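Local coordinates for uncharacterized protein (Corynebacterium diphtheriae, PDB 3V7B) that is of unknown function but belongs to the DUF2020 family, a member of the Mog1p/PsbP clan, at residues 40-45 / 130-135. Numbering follows the deposited sequence.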
loop_
_atom_site.group_PDB
_atom_site.type_symbol
_atom_site.label_atom_id
_atom_site.label_comp_id
_atom_site.label_asym_id
_atom_site.label_seq_id
_atom_site.Cartn_x
_atom_site.Cartn_y
_atom_site.Cartn_z
ATOM N N ASN A 40 7.140 5.052 9.535
ATOM C CA ASN A 40 7.016 3.600 9.875
ATOM C C ASN A 40 7.924 3.225 11.077
ATOM O O ASN A 40 7.502 2.504 11.947
ATOM C CB ASN A 40 7.267 2.707 8.695
ATOM C CG ASN A 40 6.622 1.344 8.834
ATOM O OD1 ASN A 40 7.286 0.313 8.763
ATOM N ND2 ASN A 40 5.340 1.336 8.930
ATOM N N GLY A 41 9.130 3.758 11.132
ATOM C CA GLY A 41 9.898 3.657 12.361
ATOM C C GLY A 41 11.132 2.792 12.338
ATOM O O GLY A 41 11.783 2.656 13.386
ATOM N N GLN A 42 11.495 2.265 11.179
ATOM C CA GLN A 42 12.684 1.432 11.065
ATOM C C GLN A 42 13.607 1.965 10.017
ATOM O O GLN A 42 13.163 2.470 8.968
ATOM C CB GLN A 42 12.332 -0.004 10.708
ATOM C CG GLN A 42 11.463 -0.690 11.739
ATOM C CD GLN A 42 11.158 -2.154 11.372
ATOM O OE1 GLN A 42 11.047 -2.513 10.201
ATOM N NE2 GLN A 42 11.093 -2.998 12.388
ATOM N N ARG A 43 14.915 1.869 10.284
ATOM C CA ARG A 43 15.886 2.237 9.281
ATOM C C ARG A 43 15.776 1.482 7.946
ATOM O O ARG A 43 15.497 0.286 7.928
ATOM C CB ARG A 43 17.296 2.090 9.843
ATOM C CG ARG A 43 17.498 3.027 11.034
ATOM C CD ARG A 43 18.824 2.740 11.707
ATOM N NE ARG A 43 19.072 3.520 12.920
ATOM C CZ ARG A 43 18.621 3.196 14.144
ATOM N NH1 ARG A 43 17.850 2.127 14.337
ATOM N NH2 ARG A 43 18.936 3.929 15.205
HETATM N N MSE A 44 16.034 2.187 6.845
HETATM C CA MSE A 44 15.960 1.615 5.487
HETATM C C MSE A 44 17.205 0.819 5.094
HETATM O O MSE A 44 18.364 1.328 5.159
HETATM C CB MSE A 44 15.743 2.719 4.425
HETATM C CG MSE A 44 15.115 2.233 3.081
HETATM SE SE MSE A 44 13.211 1.873 3.265
HETATM C CE MSE A 44 12.574 3.620 3.675
ATOM N N THR A 45 16.977 -0.401 4.666
ATOM C CA THR A 45 17.989 -1.204 4.012
ATOM C C THR A 45 17.929 -1.037 2.500
ATOM O O THR A 45 18.946 -1.066 1.830
ATOM C CB THR A 45 17.800 -2.703 4.308
ATOM O OG1 THR A 45 18.064 -2.923 5.699
ATOM C CG2 THR A 45 18.824 -3.483 3.544
ATOM N N SER A 130 1.948 -2.395 6.703
ATOM C CA SER A 130 3.109 -2.076 7.513
ATOM C C SER A 130 3.436 -3.248 8.425
ATOM O O SER A 130 2.550 -3.958 8.853
ATOM C CB SER A 130 2.831 -0.864 8.401
ATOM O OG SER A 130 3.800 -0.749 9.445
ATOM N N ASN A 131 4.713 -3.396 8.758
ATOM C CA ASN A 131 5.139 -4.446 9.703
ATOM C C ASN A 131 4.924 -4.010 11.143
ATOM O O ASN A 131 5.244 -4.764 12.054
ATOM C CB ASN A 131 6.602 -4.920 9.454
ATOM C CG ASN A 131 7.642 -3.892 9.870
ATOM O OD1 ASN A 131 7.319 -2.755 10.191
ATOM N ND2 ASN A 131 8.929 -4.308 9.875
ATOM N N GLN A 132 4.422 -2.778 11.332
ATOM C CA GLN A 132 4.202 -2.189 12.661
ATOM C C GLN A 132 2.791 -2.452 13.166
ATOM O O GLN A 132 1.907 -2.753 12.394
ATOM C CB GLN A 132 4.437 -0.668 12.576
ATOM C CG GLN A 132 5.819 -0.353 12.052
ATOM C CD GLN A 132 6.923 -0.708 13.028
ATOM O OE1 GLN A 132 6.850 -0.373 14.193
ATOM N NE2 GLN A 132 7.968 -1.363 12.544
ATOM N N GLN A 133 2.588 -2.292 14.458
ATOM C CA GLN A 133 1.322 -2.640 15.059
ATOM C C GLN A 133 0.296 -1.537 14.977
ATOM O O GLN A 133 -0.890 -1.804 15.172
ATOM C CB GLN A 133 1.531 -3.001 16.498
ATOM C CG GLN A 133 2.463 -4.189 16.630
ATOM C CD GLN A 133 2.341 -4.820 17.997
ATOM O OE1 GLN A 133 1.226 -4.942 18.536
ATOM N NE2 GLN A 133 3.475 -5.234 18.561
ATOM N N GLN A 134 0.743 -0.335 14.626
ATOM C CA GLN A 134 -0.134 0.871 14.595
ATOM C C GLN A 134 -0.674 1.149 13.246
ATOM O O GLN A 134 0.092 1.557 12.408
ATOM C CB GLN A 134 0.649 2.092 15.006
ATOM C CG GLN A 134 1.298 1.969 16.379
ATOM C CD GLN A 134 2.571 1.076 16.444
ATOM O OE1 GLN A 134 3.376 1.004 15.507
ATOM N NE2 GLN A 134 2.738 0.388 17.594
ATOM N N SER A 135 -1.987 1.037 13.070
ATOM C CA SER A 135 -2.617 1.205 11.750
ATOM C C SER A 135 -2.519 2.699 11.321
ATOM O O SER A 135 -2.620 3.027 10.131
ATOM C CB SER A 135 -4.082 0.737 11.778
ATOM O OG SER A 135 -4.841 1.499 12.683
#
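Asn-131 and Gln-42 join the two loops through their side-chain amides, approaching from opposite directions. Asn-131 ND2 donates to Gln-42 OE1 at 2.8 Å, and the N-H points almost straight at the oxygen (166°). The acceptor lies close to the plane of the Asn-131 amide, but the donor sits above the Gln-42 carbonyl plane, and the two amide planes stand 84° apart. Gln-42 gets there with an extended chain: CG lies anti to the carbonyl carbon, and beyond it the chain runs straight out.

A second amide bond, internal to 130-135, holds the other end of Asn-131. Gln-132 NE2 donates to Asn-131 OD1 at 2.8 Å, so the Asn-131 amide is gripped at both its oxygen and its nitrogen, which should fix its rotation. Ser-130 opens the turn that carries these amides: its OG accepts from the backbone N of Gln-132 at 2.8 Å, an ST turn just as the strand ends.

Gln-132 packs against the other loop by van der Waals contact. Its CG rests 3.3 Å from Asn-40 O, at the last residue of helix 33-40; the bend at chi2 (-70°) then turns the amide so that NE2 comes within 3.5 Å of Gln-42 CD. Asn-40 itself reaches in beside Ser-130 and is buried there.

Gly-41, with positive phi, turns the chain out of helix 33-40 toward edge strand 46-50, while 130-135 leads from strand 124-130, inside the antiparallel sheet, into helix 135-149. That last helix backs the contact: Lys-137 NZ bonds to Asn-40 O, and Met-141 packs on both Asn-40 and Ser-130. Gln-68, just before strand 69-75, ties in both loops, to Gln-42 O and to the backbone of Asn-131.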